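Local coordinates for protein CRISPR-associated endonuclease Cas12b (Alicyclobacillus acidoterrestris, PDB 5U31) that uses a guide RNA to recognise PAM-bearing target DNA and cleaves it with a metal-dependent RuvC nuclease domain, as part of CRISPR antiviral defence, at residues Y523-A536 against Q885-A897. The protein carries 3 engineered substitutions. Sequence-based numbering, arbitrary orientation.
With nucleotides of chain E.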
ATOM      1  N   TYR A 523      13.393 -15.110  22.427  1.00 56.32           N
ATOM      2  CA  TYR A 523      14.026 -15.280  21.127  1.00 50.19           C
ATOM      3  C   TYR A 523      14.163 -13.977  20.354  1.00 49.04           C
ATOM      4  O   TYR A 523      14.657 -14.000  19.223  1.00 48.88           O
ATOM      5  CB  TYR A 523      13.251 -16.296  20.287  1.00 41.19           C
ATOM      6  CG  TYR A 523      11.750 -16.123  20.314  1.00 37.46           C
ATOM      7  CD1 TYR A 523      11.123 -15.180  19.509  1.00 37.28           C
ATOM      8  CD2 TYR A 523      10.957 -16.919  21.129  1.00 43.96           C
ATOM      9  CE1 TYR A 523       9.750 -15.028  19.527  1.00 36.00           C
ATOM     10  CE2 TYR A 523       9.585 -16.774  21.155  1.00 41.41           C
ATOM     11  CZ  TYR A 523       8.987 -15.827  20.352  1.00 46.73           C
ATOM     12  OH  TYR A 523       7.620 -15.684  20.372  1.00 44.13           O
ATOM     13  N   ALA A 524      13.740 -12.848  20.921  1.00 49.75           N
ATOM     14  CA  ALA A 524      13.915 -11.576  20.237  1.00 45.47           C
ATOM     15  C   ALA A 524      15.344 -11.061  20.327  1.00 46.19           C
ATOM     16  O   ALA A 524      15.738 -10.226  19.508  1.00 52.01           O
ATOM     17  CB  ALA A 524      12.948 -10.533  20.800  1.00 45.64           C
ATOM     18  N   ALA A 525      16.126 -11.542  21.293  1.00 49.30           N
ATOM     19  CA  ALA A 525      17.523 -11.152  21.428  1.00 48.29           C
ATOM     20  C   ALA A 525      18.429 -11.833  20.411  1.00 48.53           C
ATOM     21  O   ALA A 525      19.622 -11.515  20.361  1.00 59.84           O
ATOM     22  CB  ALA A 525      18.022 -11.458  22.842  1.00 52.27           C
ATOM     23  N   VAL A 526      17.897 -12.751  19.609  1.00 43.51           N
ATOM     24  CA  VAL A 526      18.689 -13.497  18.639  1.00 50.58           C
ATOM     25  C   VAL A 526      18.563 -12.843  17.267  1.00 60.35           C
ATOM     26  O   VAL A 526      19.500 -12.876  16.461  1.00 66.39           O
ATOM     27  CB  VAL A 526      18.252 -14.974  18.607  1.00 44.60           C
ATOM     28  CG1 VAL A 526      19.062 -15.758  17.595  1.00 52.24           C
ATOM     29  CG2 VAL A 526      18.418 -15.583  19.975  1.00 39.69           C
ATOM     30  N   PHE A 527      17.415 -12.228  17.000  1.00 54.29           N
ATOM     31  CA  PHE A 527      17.141 -11.595  15.716  1.00 43.74           C
ATOM     32  C   PHE A 527      17.054 -10.087  15.901  1.00 55.47           C
ATOM     33  O   PHE A 527      16.180  -9.596  16.622  1.00 64.17           O
ATOM     34  CB  PHE A 527      15.847 -12.130  15.104  1.00 45.22           C
ATOM     35  CG  PHE A 527      15.834 -13.614  14.933  1.00 40.61           C
ATOM     36  CD1 PHE A 527      16.763 -14.234  14.118  1.00 36.68           C
ATOM     37  CD2 PHE A 527      14.890 -14.387  15.578  1.00 36.30           C
ATOM     38  CE1 PHE A 527      16.755 -15.599  13.957  1.00 44.04           C
ATOM     39  CE2 PHE A 527      14.875 -15.756  15.422  1.00 54.77           C
ATOM     40  CZ  PHE A 527      15.808 -16.365  14.610  1.00 45.85           C
ATOM     41  N   ARG A 528      17.954  -9.365  15.242  1.00 52.86           N
ATOM     42  CA  ARG A 528      17.957  -7.907  15.244  1.00 55.11           C
ATOM     43  C   ARG A 528      17.091  -7.412  14.092  1.00 54.36           C
ATOM     44  O   ARG A 528      17.404  -7.658  12.923  1.00 63.16           O
ATOM     45  CB  ARG A 528      19.380  -7.369  15.118  1.00 64.92           C
ATOM     46  CG  ARG A 528      19.516  -5.855  15.274  1.00 74.26           C
ATOM     47  CD  ARG A 528      19.688  -5.448  16.737  1.00 92.18           C
ATOM     48  NE  ARG A 528      18.453  -5.580  17.507  1.00 99.52           N
ATOM     49  CZ  ARG A 528      18.364  -5.382  18.819  1.00 87.46           C
ATOM     50  NH1 ARG A 528      19.441  -5.045  19.517  1.00 79.26           N
ATOM     51  NH2 ARG A 528      17.195  -5.523  19.434  1.00 78.10           N
ATOM     52  N   LEU A 529      16.000  -6.731  14.424  1.00 56.56           N
ATOM     53  CA  LEU A 529      15.117  -6.126  13.435  1.00 47.03           C
ATOM     54  C   LEU A 529      15.382  -4.625  13.407  1.00 44.63           C
ATOM     55  O   LEU A 529      15.304  -3.957  14.443  1.00 57.71           O
ATOM     56  CB  LEU A 529      13.652  -6.424  13.756  1.00 32.56           C
ATOM     57  CG  LEU A 529      13.317  -7.919  13.829  1.00 44.15           C
ATOM     58  CD1 LEU A 529      11.819  -8.152  13.907  1.00 40.50           C
ATOM     59  CD2 LEU A 529      13.905  -8.661  12.641  1.00 51.37           C
ATOM     60  N   VAL A 530      15.702  -4.100  12.227  1.00 48.90           N
ATOM     61  CA  VAL A 530      16.186  -2.732  12.085  1.00 52.81           C
ATOM     62  C   VAL A 530      15.254  -1.953  11.167  1.00 50.65           C
ATOM     63  O   VAL A 530      14.822  -2.460  10.127  1.00 54.46           O
ATOM     64  CB  VAL A 530      17.628  -2.701  11.537  1.00 38.09           C
ATOM     65  CG1 VAL A 530      18.186  -1.298  11.634  1.00 46.26           C
ATOM     66  CG2 VAL A 530      18.506  -3.689  12.286  1.00 37.96           C
ATOM     67  N   GLY A 531      14.952  -0.717  11.555  1.00 37.33           N
ATOM     68  CA  GLY A 531      14.216   0.185  10.700  1.00 38.86           C
ATOM     69  C   GLY A 531      12.736  -0.129  10.612  1.00 46.82           C
ATOM     70  O   GLY A 531      12.213  -1.073  11.208  1.00 43.08           O
ATOM     71  N   ASP A 532      12.043   0.712   9.840  1.00 53.99           N
ATOM     72  CA  ASP A 532      10.622   0.492   9.596  1.00 60.34           C
ATOM     73  C   ASP A 532      10.374  -0.728   8.724  1.00 57.34           C
ATOM     74  O   ASP A 532       9.299  -1.330   8.812  1.00 59.47           O
ATOM     75  CB  ASP A 532      10.001   1.735   8.957  1.00 74.18           C
ATOM     76  CG  ASP A 532       9.258   2.588   9.962  1.00 83.06           C
ATOM     77  OD1 ASP A 532       8.638   2.008  10.878  1.00 91.40           O
ATOM     78  OD2 ASP A 532       9.292   3.831   9.841  1.00 81.05           O
ATOM     79  N   ASN A 533      11.347  -1.111   7.898  1.00 56.09           N
ATOM     80  CA  ASN A 533      11.241  -2.308   7.075  1.00 36.51           C
ATOM     81  C   ASN A 533      11.585  -3.584   7.828  1.00 41.97           C
ATOM     82  O   ASN A 533      11.543  -4.658   7.224  1.00 42.04           O
ATOM     83  CB  ASN A 533      12.147  -2.191   5.854  1.00 45.01           C
ATOM     84  CG  ASN A 533      11.729  -1.079   4.926  1.00 56.78           C
ATOM     85  OD1 ASN A 533      10.539  -0.792   4.779  1.00 55.26           O
ATOM     86  ND2 ASN A 533      12.707  -0.440   4.292  1.00 63.17           N
ATOM     87  N   HIS A 534      11.938  -3.488   9.112  1.00 47.07           N
ATOM     88  CA  HIS A 534      12.212  -4.655   9.953  1.00 31.60           C
ATOM     89  C   HIS A 534      13.294  -5.546   9.349  1.00 48.19           C
ATOM     90  O   HIS A 534      13.179  -6.773   9.350  1.00 61.86           O
ATOM     91  CB  HIS A 534      10.937  -5.460  10.210  1.00 31.04           C
ATOM     92  CG  HIS A 534       9.966  -4.776  11.120  1.00 52.56           C
ATOM     93  ND1 HIS A 534       9.648  -3.440  11.001  1.00 51.91           N
ATOM     94  CD2 HIS A 534       9.238  -5.244  12.162  1.00 49.58           C
ATOM     95  CE1 HIS A 534       8.768  -3.114  11.931  1.00 53.88           C
ATOM     96  NE2 HIS A 534       8.502  -4.191  12.649  1.00 52.63           N
ATOM     97  N   ARG A 535      14.351  -4.928   8.825  1.00 49.10           N
ATOM     98  CA  ARG A 535      15.428  -5.693   8.211  1.00 41.07           C
ATOM     99  C   ARG A 535      16.027  -6.648   9.233  1.00 43.46           C
ATOM    100  O   ARG A 535      16.488  -6.226  10.297  1.00 43.55           O
ATOM    101  CB  ARG A 535      16.492  -4.753   7.640  1.00 35.32           C
ATOM    102  CG  ARG A 535      16.080  -4.129   6.307  1.00 51.32           C
ATOM    103  CD  ARG A 535      17.107  -3.140   5.759  1.00 74.80           C
ATOM    104  NE  ARG A 535      16.978  -1.813   6.357  1.00 82.81           N
ATOM    105  CZ  ARG A 535      17.895  -1.243   7.134  1.00 85.63           C
ATOM    106  NH1 ARG A 535      17.680  -0.032   7.633  1.00 85.35           N
ATOM    107  NH2 ARG A 535      19.031  -1.877   7.406  1.00 71.05           N
ATOM    108  N   ALA A 536      15.990  -7.940   8.913  1.00 41.86           N
ATOM    109  CA  ALA A 536      16.359  -8.981   9.859  1.00 34.02           C
ATOM    110  C   ALA A 536      17.860  -9.221   9.839  1.00 39.45           C
ATOM    111  O   ALA A 536      18.469  -9.335   8.769  1.00 45.31           O
ATOM    112  CB  ALA A 536      15.621 -10.278   9.537  1.00 44.30           C
ATOM    113  N   GLN A 885       1.171  -9.638  16.280  1.00 34.66           N
ATOM    114  CA  GLN A 885       1.521  -9.079  17.583  1.00 32.92           C
ATOM    115  C   GLN A 885       1.093 -10.004  18.717  1.00 40.97           C
ATOM    116  O   GLN A 885       1.884 -10.306  19.618  1.00 38.15           O
ATOM    117  CB  GLN A 885       0.887  -7.695  17.735  1.00 40.76           C
ATOM    118  CG  GLN A 885       1.413  -6.872  18.906  1.00 53.66           C
ATOM    119  CD  GLN A 885       0.978  -5.414  18.835  1.00 53.63           C
ATOM    120  OE1 GLN A 885       0.258  -5.014  17.918  1.00 54.20           O
ATOM    121  NE2 GLN A 885       1.417  -4.617  19.803  1.00 52.51           N
ATOM    122  N   VAL A 886      -0.152 -10.486  18.671  1.00 41.89           N
ATOM    123  CA  VAL A 886      -0.691 -11.300  19.756  1.00 32.54           C
ATOM    124  C   VAL A 886       0.054 -12.617  19.887  1.00 42.18           C
ATOM    125  O   VAL A 886       0.150 -13.179  20.985  1.00 46.65           O
ATOM    126  CB  VAL A 886      -2.190 -11.554  19.537  1.00 32.69           C
ATOM    127  CG1 VAL A 886      -2.836 -11.983  20.827  1.00 37.63           C
ATOM    128  CG2 VAL A 886      -2.859 -10.324  18.980  1.00 54.69           C
ATOM    129  N   HIS A 887       0.569 -13.147  18.783  1.00 37.14           N
ATOM    130  CA  HIS A 887       1.170 -14.472  18.780  1.00 42.07           C
ATOM    131  C   HIS A 887       2.654 -14.458  19.113  1.00 34.21           C
ATOM    132  O   HIS A 887       3.268 -15.529  19.147  1.00 42.25           O
ATOM    133  CB  HIS A 887       0.954 -15.140  17.422  1.00 33.98           C
ATOM    134  CG  HIS A 887      -0.479 -15.179  16.994  1.00 33.83           C
ATOM    135  ND1 HIS A 887      -1.381 -16.093  17.496  1.00 34.44           N
ATOM    136  CD2 HIS A 887      -1.167 -14.414  16.112  1.00 33.21           C
ATOM    137  CE1 HIS A 887      -2.563 -15.891  16.939  1.00 36.57           C
ATOM    138  NE2 HIS A 887      -2.459 -14.879  16.095  1.00 33.46           N
ATOM    139  N   ASP A 888       3.239 -13.283  19.354  1.00 33.74           N
ATOM    140  CA  ASP A 888       4.672 -13.148  19.624  1.00 33.96           C
ATOM    141  C   ASP A 888       5.523 -13.621  18.445  1.00 36.81           C
ATOM    142  O   ASP A 888       6.618 -14.158  18.634  1.00 34.54           O
ATOM    143  CB  ASP A 888       5.074 -13.895  20.900  1.00 34.81           C
ATOM    144  CG  ASP A 888       4.360 -13.383  22.125  1.00 41.41           C
ATOM    145  OD1 ASP A 888       4.352 -12.155  22.335  1.00 60.42           O
ATOM    146  OD2 ASP A 888       3.805 -14.208  22.877  1.00 54.03           O
ATOM    147  N   LEU A 889       5.029 -13.432  17.222  1.00 37.18           N
ATOM    148  CA  LEU A 889       5.758 -13.775  16.007  1.00 33.53           C
ATOM    149  C   LEU A 889       6.466 -12.546  15.464  1.00 32.98           C
ATOM    150  O   LEU A 889       5.833 -11.506  15.249  1.00 56.87           O
ATOM    151  CB  LEU A 889       4.821 -14.323  14.932  1.00 33.42           C
ATOM    152  CG  LEU A 889       4.089 -15.619  15.232  1.00 39.79           C
ATOM    153  CD1 LEU A 889       3.343 -16.064  13.993  1.00 36.14           C
ATOM    154  CD2 LEU A 889       5.089 -16.660  15.673  1.00 51.39           C
ATOM    155  N   LEU A 890       7.765 -12.670  15.225  1.00 33.26           N
ATOM    156  CA  LEU A 890       8.532 -11.606  14.595  1.00 32.87           C
ATOM    157  C   LEU A 890       8.400 -11.719  13.083  1.00 33.93           C
ATOM    158  O   LEU A 890       8.547 -12.810  12.522  1.00 39.33           O
ATOM    159  CB  LEU A 890      10.005 -11.694  14.986  1.00 33.37           C
ATOM    160  CG  LEU A 890      10.347 -11.888  16.459  1.00 33.86           C
ATOM    161  CD1 LEU A 890      11.827 -12.164  16.604  1.00 34.47           C
ATOM    162  CD2 LEU A 890       9.953 -10.668  17.254  1.00 33.42           C
ATOM    163  N   VAL A 891       8.127 -10.602  12.421  1.00 32.05           N
ATOM    164  CA  VAL A 891       8.177 -10.550  10.965  1.00 36.51           C
ATOM    165  C   VAL A 891       9.306  -9.606  10.574  1.00 36.98           C
ATOM    166  O   VAL A 891       9.351  -8.450  11.017  1.00 35.57           O
ATOM    167  CB  VAL A 891       6.831 -10.131  10.353  1.00 35.43           C
ATOM    168  CG1 VAL A 891       5.913  -9.559  11.413  1.00 32.82           C
ATOM    169  CG2 VAL A 891       7.029  -9.156   9.188  1.00 31.19           C
ATOM    170  N   GLY A 892      10.250 -10.126   9.783  1.00 32.20           N
ATOM    171  CA  GLY A 892      11.360  -9.341   9.296  1.00 32.24           C
ATOM    172  C   GLY A 892      11.504  -9.506   7.793  1.00 32.30           C
ATOM    173  O   GLY A 892      10.833 -10.333   7.169  1.00 41.99           O
ATOM    174  N   THR A 893      12.394  -8.704   7.223  1.00 35.53           N
ATOM    175  CA  THR A 893      12.636  -8.713   5.791  1.00 32.45           C
ATOM    176  C   THR A 893      14.082  -9.090   5.505  1.00 33.08           C
ATOM    177  O   THR A 893      14.958  -8.979   6.365  1.00 48.57           O
ATOM    178  CB  THR A 893      12.328  -7.352   5.162  1.00 37.81           C
ATOM    179  OG1 THR A 893      13.105  -6.341   5.816  1.00 38.72           O
ATOM    180  CG2 THR A 893      10.847  -7.029   5.297  1.00 40.89           C
HETATM  181  N   MSE A 894      14.315  -9.547   4.278  1.00 33.35           N
HETATM  182  CA  MSE A 894      15.660  -9.846   3.799  1.00 33.98           C
HETATM  183  C   MSE A 894      15.920  -9.170   2.464  1.00 34.02           C
HETATM  184  O   MSE A 894      15.022  -9.071   1.625  1.00 33.74           O
HETATM  185  CB  MSE A 894      15.869 -11.354   3.658  1.00 34.50           C
HETATM  186  CG  MSE A 894      16.954 -11.912   4.557  1.00 59.82           C
HETATM  187 SE   MSE A 894      18.704 -11.157   4.188  1.00 68.73          SE
HETATM  188  CE  MSE A 894      19.455 -11.294   5.979  1.00 66.94           C
ATOM    189  N   TYR A 895      17.157  -8.715   2.277  1.00 34.44           N
ATOM    190  CA  TYR A 895      17.571  -8.093   1.028  1.00 34.64           C
ATOM    191  C   TYR A 895      17.297  -9.027  -0.145  1.00 53.08           C
ATOM    192  O   TYR A 895      17.850 -10.129  -0.218  1.00 55.00           O
ATOM    193  CB  TYR A 895      19.050  -7.739   1.106  1.00 35.24           C
ATOM    194  CG  TYR A 895      19.519  -6.888  -0.037  1.00 35.48           C
ATOM    195  CD1 TYR A 895      19.222  -5.536  -0.083  1.00 41.38           C
ATOM    196  CD2 TYR A 895      20.250  -7.434  -1.076  1.00 36.12           C
ATOM    197  CE1 TYR A 895      19.644  -4.749  -1.129  1.00 37.05           C
ATOM    198  CE2 TYR A 895      20.674  -6.656  -2.122  1.00 36.92           C
ATOM    199  CZ  TYR A 895      20.371  -5.314  -2.148  1.00 36.24           C
ATOM    200  OH  TYR A 895      20.794  -4.529  -3.196  1.00 52.22           O
ATOM    201  N   ALA A 896      16.444  -8.589  -1.070  1.00 43.44           N
ATOM    202  CA  ALA A 896      15.824  -9.492  -2.030  1.00 34.74           C
ATOM    203  C   ALA A 896      16.395  -9.381  -3.436  1.00 35.25           C
ATOM    204  O   ALA A 896      15.895 -10.055  -4.344  1.00 36.55           O
ATOM    205  CB  ALA A 896      14.315  -9.260  -2.064  1.00 34.14           C
ATOM    206  N   ALA A 897      17.415  -8.552  -3.647  1.00 35.56           N
ATOM    207  CA  ALA A 897      17.931  -8.349  -4.995  1.00 36.09           C
ATOM    208  C   ALA A 897      18.549  -9.641  -5.517  1.00 36.74           C
ATOM    209  O   ALA A 897      19.407 -10.242  -4.861  1.00 37.07           O
ATOM    210  CB  ALA A 897      18.949  -7.214  -5.012  1.00 36.38           C
TER
ATOM    211  P    DT E   3      17.334  -5.362 -12.395  1.00 82.61           P
ATOM    212  OP1  DT E   3      15.879  -5.203 -12.632  1.00 84.44           O
ATOM    213  OP2  DT E   3      18.280  -4.270 -12.722  1.00 85.20           O
ATOM    214  O5'  DT E   3      17.563  -5.743 -10.869  1.00 74.57           O
ATOM    215  C5'  DT E   3      18.075  -7.007 -10.541  1.00 57.34           C
ATOM    216  C4'  DT E   3      17.509  -7.469  -9.221  1.00 51.28           C
ATOM    217  O4'  DT E   3      17.525  -6.359  -8.282  1.00 46.31           O
ATOM    218  C3'  DT E   3      16.068  -7.956  -9.286  1.00 36.68           C
ATOM    219  O3'  DT E   3      15.914  -9.113  -8.468  1.00 36.50           O
ATOM    220  C2'  DT E   3      15.269  -6.759  -8.759  1.00 39.99           C
ATOM    221  C1'  DT E   3      16.236  -6.154  -7.748  1.00 46.13           C
ATOM    222  N1   DT E   3      16.052  -4.674  -7.518  1.00 35.64           N
ATOM    223  C2   DT E   3      16.015  -4.181  -6.225  1.00 53.15           C
ATOM    224  O2   DT E   3      16.109  -4.884  -5.234  1.00 64.68           O
ATOM    225  N3   DT E   3      15.859  -2.822  -6.132  1.00 62.10           N
ATOM    226  C4   DT E   3      15.742  -1.922  -7.176  1.00 73.58           C
ATOM    227  O4   DT E   3      15.605  -0.714  -6.989  1.00 73.18           O
ATOM    228  C5   DT E   3      15.794  -2.505  -8.501  1.00 69.16           C
ATOM    229  C7   DT E   3      15.679  -1.632  -9.718  1.00 80.35           C
ATOM    230  C6   DT E   3      15.946  -3.835  -8.602  1.00 36.37           C
TER
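The ring of Tyr523 meets Asp888 and Leu890 with its edge. The backbone O of Asp888 lies in the ring plane and accepts a hydrogen bond from Tyr523 OH at 2.5 Å. Asp888 turns its carboxylate elsewhere, to Ser511 OG and the backbone N of Ser513. The Phe527 ring also offers its edge: its CD2 is 3.9 Å from Leu890 CD1. One face of the same ring is covered by CG1 of Val526. At the edge of the His534 ring, CD2 sits 3.4 Å from the backbone O of Val891. ND1 of this ring donates a bent hydrogen bond to the backbone O of Asp532, from above the carbonyl plane, within the turn.

Leu890 reaches toward the loop before strand 527-530. Its CD1 lies among Tyr523, Ala524 and Phe527, while its CB packs 4.1 Å from Leu529 CD1. Strand 527-530 and the strand starting at Arg535 form a beta hairpin. Its type I turn, Gly531 to His534, leads into a G1 bulge: His534 and Arg535 both face Val530. Strand 890-895 is the outermost strand on its side of the mixed RuvC sheet, of the RNase H type, next to strand 845-850. Strand 527-530 runs at 74° to it, and the next strand meets it in a single bridge, Arg535 with Thr893. Thr893 N donates to His534 O at 3.0 Å, and Ala536 N to Thr893 O at 2.9 Å. OG1 of Thr893 stands between its own N and carbonyl carbon (chi1 56°), which brings it to Asn533 O at 2.7 Å. Glu850 OE1 is a second partner of this hydroxyl. Further along, CE of Met894, a selenomethionine, touches Ala536 O. The side chain of Met894 lies about 6 Å from that of Ala849, an engineered residue at a position inferred to belong to the RuvC active site. Ala897 CB touches sugar O4' and base O2 of DT3 of chain E.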